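Long-range contact in EvpC (Edwardsiella tarda, PDB 3EAA), which is an Hcp-family protein of the type VI secretion system, probably forming ring-shaped hexamers that are secreted and build the tube of the injection apparatus: residues A2-D10 with D18-L28. Numbering follows the deposited sequence.
Sequences AFDTYIKLD and DDKHKKWIEVL
Strands 4-9 and 25-27 run antiparallel, with I7 and I25 as a hydrogen-bonded pair: I7 N donates to I25 O at 3.0 Å, and I25 N returns a bond to I7 O. Two residues along, V27 N reaches T5 O, while between them Y6 faces E26 as a non-hydrogen-bonded pair. On the face bearing T5, I7, I25 and V27, contact is aliphatic: I7 CG2 packs against I25 CB at 3.7 Å, and CG1 of V27 lies near CG2 of T5. Here strand 25-27 forms an edge, within the chain, of the larger of two antiparallel sheets in the Hcp barrel fold; strand 52-62 of the other sheet meets this aliphatic face through L57 and V59, whereas strand 80-88 flanks strand 4-9 on its far side. On the opposite face, beside E26, Y6 meets aromatic rings, because the loop before strand 25-27 folds back across it. The Y6 ring and the H21 imidazole form an offset stack, centroids 4.1 Å apart and planes at 12°, with Y6 CD1 above the centre of the imidazole. With CG anti to its carbonyl carbon (chi1 -55°), H21 turns a face to Y6 and an edge to W24, its ND1 above the centre of one indole face. K8 takes the other indole face, its CB 3.4 Å from the centroid of the six-membered ring and almost on the normal, a CH-pi contact. Beyond the stack, D18 brings OD2 obliquely to the CE2–CZ side of the Y6 ring, and a weak hydrogen bond from S16 also reaches this carboxylate oxygen.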
loop_
_atom_site.group_PDB
_atom_site.type_symbol
_atom_site.label_atom_id
_atom_site.label_comp_id
_atom_site.label_asym_id
_atom_site.label_seq_id
_atom_site.Cartn_x
_atom_site.Cartn_y
_atom_site.Cartn_z
ATOM N N ALA A 2 -2.600 28.849 11.417
ATOM C CA ALA A 2 -1.423 28.247 12.029
ATOM C C ALA A 2 -0.399 27.812 10.990
ATOM O O ALA A 2 -0.759 27.300 9.932
ATOM C CB ALA A 2 -1.819 27.064 12.917
ATOM N N PHE A 3 0.874 28.035 11.291
ATOM C CA PHE A 3 1.960 27.593 10.424
ATOM C C PHE A 3 1.751 27.957 8.951
ATOM O O PHE A 3 1.807 27.086 8.079
ATOM C CB PHE A 3 2.179 26.081 10.568
ATOM N N ASP A 4 1.515 29.239 8.681
ATOM C CA ASP A 4 1.393 29.741 7.320
ATOM C C ASP A 4 2.768 29.874 6.683
ATOM O O ASP A 4 3.628 30.581 7.209
ATOM C CB ASP A 4 0.685 31.087 7.334
ATOM C CG ASP A 4 -0.728 30.988 7.875
ATOM O OD1 ASP A 4 -1.584 30.403 7.185
ATOM O OD2 ASP A 4 -0.989 31.487 8.991
ATOM N N THR A 5 2.970 29.207 5.546
ATOM C CA THR A 5 4.284 29.141 4.912
ATOM C C THR A 5 4.409 29.976 3.626
ATOM O O THR A 5 3.610 29.836 2.699
ATOM C CB THR A 5 4.628 27.689 4.574
ATOM O OG1 THR A 5 4.138 26.838 5.605
ATOM C CG2 THR A 5 6.133 27.508 4.434
ATOM N N TYR A 6 5.424 30.830 3.568
ATOM C CA TYR A 6 5.690 31.612 2.366
ATOM C C TYR A 6 7.089 31.343 1.848
ATOM O O TYR A 6 7.972 30.963 2.603
ATOM C CB TYR A 6 5.542 33.115 2.626
ATOM C CG TYR A 6 4.298 33.522 3.390
ATOM C CD1 TYR A 6 4.299 33.575 4.776
ATOM C CD2 TYR A 6 3.132 33.877 2.725
ATOM C CE1 TYR A 6 3.168 33.957 5.483
ATOM C CE2 TYR A 6 1.995 34.259 3.423
ATOM C CZ TYR A 6 2.021 34.295 4.801
ATOM O OH TYR A 6 0.906 34.678 5.514
ATOM N N ILE A 7 7.297 31.571 0.558
ATOM C CA ILE A 7 8.598 31.314 -0.050
ATOM C C ILE A 7 8.950 32.333 -1.139
ATOM O O ILE A 7 8.120 32.664 -1.981
ATOM C CB ILE A 7 8.673 29.884 -0.616
ATOM C CG1 ILE A 7 10.125 29.422 -0.709
ATOM C CG2 ILE A 7 7.969 29.788 -1.971
ATOM C CD1 ILE A 7 10.271 28.016 -1.215
ATOM N N LYS A 8 10.191 32.817 -1.115
ATOM C CA LYS A 8 10.627 33.882 -2.020
ATOM C C LYS A 8 11.738 33.486 -2.992
ATOM O O LYS A 8 12.720 32.845 -2.613
ATOM C CB LYS A 8 11.077 35.105 -1.232
ATOM C CG LYS A 8 11.920 36.060 -2.048
ATOM C CD LYS A 8 12.206 37.328 -1.269
ATOM C CE LYS A 8 12.691 38.440 -2.190
ATOM N NZ LYS A 8 12.478 39.800 -1.600
ATOM N N LEU A 9 11.558 33.894 -4.249
ATOM C CA LEU A 9 12.514 33.652 -5.326
ATOM C C LEU A 9 12.894 34.968 -5.968
ATOM O O LEU A 9 12.056 35.857 -6.126
ATOM C CB LEU A 9 11.894 32.778 -6.406
ATOM C CG LEU A 9 11.987 31.259 -6.340
ATOM C CD1 LEU A 9 10.839 30.670 -7.137
ATOM C CD2 LEU A 9 13.319 30.770 -6.881
ATOM N N ASP A 10 14.157 35.080 -6.359
ATOM C CA ASP A 10 14.675 36.306 -6.949
ATOM C C ASP A 10 14.062 36.588 -8.311
ATOM O O ASP A 10 14.229 35.813 -9.251
ATOM C CB ASP A 10 16.196 36.241 -7.046
ATOM C CG ASP A 10 16.850 36.213 -5.686
ATOM O OD1 ASP A 10 16.417 37.005 -4.818
ATOM O OD2 ASP A 10 17.783 35.404 -5.481
ATOM N N ASP A 18 -0.379 39.176 2.408
ATOM C CA ASP A 18 -0.153 39.688 3.754
ATOM C C ASP A 18 1.000 40.680 3.807
ATOM O O ASP A 18 1.979 40.572 3.067
ATOM C CB ASP A 18 0.064 38.570 4.776
ATOM C CG ASP A 18 1.475 38.034 4.757
ATOM O OD1 ASP A 18 2.200 38.204 5.762
ATOM O OD2 ASP A 18 1.857 37.441 3.729
ATOM N N ASP A 19 0.856 41.648 4.699
ATOM C CA ASP A 19 1.811 42.732 4.836
ATOM C C ASP A 19 3.266 42.301 4.675
ATOM O O ASP A 19 3.962 42.776 3.788
ATOM C CB ASP A 19 1.596 43.423 6.180
ATOM C CG ASP A 19 0.225 44.055 6.285
ATOM O OD1 ASP A 19 -0.194 44.689 5.295
ATOM O OD2 ASP A 19 -0.433 43.928 7.345
ATOM N N LYS A 20 3.725 41.394 5.527
ATOM C CA LYS A 20 5.142 41.028 5.556
ATOM C C LYS A 20 5.617 40.167 4.373
ATOM O O LYS A 20 6.817 39.953 4.203
ATOM C CB LYS A 20 5.491 40.357 6.891
ATOM N N HIS A 21 4.691 39.682 3.553
ATOM C CA HIS A 21 5.072 38.805 2.445
ATOM C C HIS A 21 4.384 39.159 1.125
ATOM O O HIS A 21 3.742 38.316 0.495
ATOM C CB HIS A 21 4.817 37.341 2.811
ATOM C CG HIS A 21 5.496 36.914 4.069
ATOM N ND1 HIS A 21 6.702 36.233 4.074
ATOM C CD2 HIS A 21 5.163 37.082 5.369
ATOM C CE1 HIS A 21 7.067 35.998 5.313
ATOM N NE2 HIS A 21 6.150 36.503 6.129
ATOM N N LYS A 22 4.543 40.407 0.705
ATOM C CA LYS A 22 3.855 40.904 -0.474
ATOM C C LYS A 22 4.389 40.272 -1.762
ATOM O O LYS A 22 5.597 40.287 -2.018
ATOM C CB LYS A 22 3.937 42.430 -0.531
ATOM C CG LYS A 22 3.240 43.125 0.638
ATOM C CD LYS A 22 3.595 44.611 0.705
ATOM C CE LYS A 22 2.996 45.278 1.943
ATOM N NZ LYS A 22 3.100 46.767 1.906
ATOM N N LYS A 23 3.477 39.710 -2.555
ATOM C CA LYS A 23 3.821 39.059 -3.821
ATOM C C LYS A 23 4.714 37.815 -3.661
ATOM O O LYS A 23 5.195 37.248 -4.646
ATOM C CB LYS A 23 4.437 40.067 -4.801
ATOM C CG LYS A 23 3.424 41.042 -5.395
ATOM C CD LYS A 23 4.080 42.284 -6.009
ATOM C CE LYS A 23 4.234 42.180 -7.526
ATOM N NZ LYS A 23 4.386 43.519 -8.172
ATOM N N TRP A 24 4.927 37.392 -2.420
ATOM C CA TRP A 24 5.593 36.129 -2.153
ATOM C C TRP A 24 4.730 35.002 -2.676
ATOM O O TRP A 24 3.566 35.216 -2.999
ATOM C CB TRP A 24 5.754 35.936 -0.654
ATOM C CG TRP A 24 6.911 36.639 -0.075
ATOM C CD1 TRP A 24 7.185 37.968 -0.159
ATOM C CD2 TRP A 24 7.956 36.057 0.709
ATOM N NE1 TRP A 24 8.345 38.250 0.516
ATOM C CE2 TRP A 24 8.837 37.095 1.058
ATOM C CE3 TRP A 24 8.233 34.754 1.141
ATOM C CZ2 TRP A 24 9.978 36.875 1.825
ATOM C CZ3 TRP A 24 9.368 34.538 1.903
ATOM C CH2 TRP A 24 10.224 35.593 2.236
ATOM N N ILE A 25 5.290 33.798 -2.730
ATOM C CA ILE A 25 4.519 32.621 -3.109
ATOM C C ILE A 25 3.965 31.921 -1.874
ATOM O O ILE A 25 4.723 31.496 -1.006
ATOM C CB ILE A 25 5.371 31.595 -3.886
ATOM C CG1 ILE A 25 5.765 32.126 -5.267
ATOM C CG2 ILE A 25 4.628 30.270 -4.006
ATOM C CD1 ILE A 25 7.020 32.995 -5.246
ATOM N N GLU A 26 2.642 31.798 -1.808
ATOM C CA GLU A 26 1.984 31.082 -0.720
ATOM C C GLU A 26 2.146 29.569 -0.879
ATOM O O GLU A 26 1.843 29.005 -1.933
ATOM C CB GLU A 26 0.498 31.464 -0.636
ATOM C CG GLU A 26 0.240 32.895 -0.141
ATOM C CD GLU A 26 -1.240 33.200 0.063
ATOM O OE1 GLU A 26 -2.078 32.447 -0.483
ATOM O OE2 GLU A 26 -1.564 34.189 0.770
ATOM N N VAL A 27 2.630 28.909 0.170
ATOM C CA VAL A 27 2.880 27.469 0.095
ATOM C C VAL A 27 2.231 26.714 1.240
ATOM O O VAL A 27 2.121 27.226 2.352
ATOM C CB VAL A 27 4.397 27.136 0.019
ATOM C CG1 VAL A 27 5.200 28.123 0.831
ATOM C CG2 VAL A 27 4.664 25.716 0.479
ATOM N N LEU A 28 1.797 25.493 0.948
ATOM C CA LEU A 28 1.189 24.619 1.943
ATOM C C LEU A 28 2.221 23.814 2.738
ATOM O O LEU A 28 2.418 24.053 3.929
ATOM C CB LEU A 28 0.225 23.678 1.252
ATOM C CG LEU A 28 -0.581 24.493 0.251
ATOM C CD1 LEU A 28 -1.447 23.596 -0.624
ATOM C CD2 LEU A 28 -1.413 25.510 1.021
#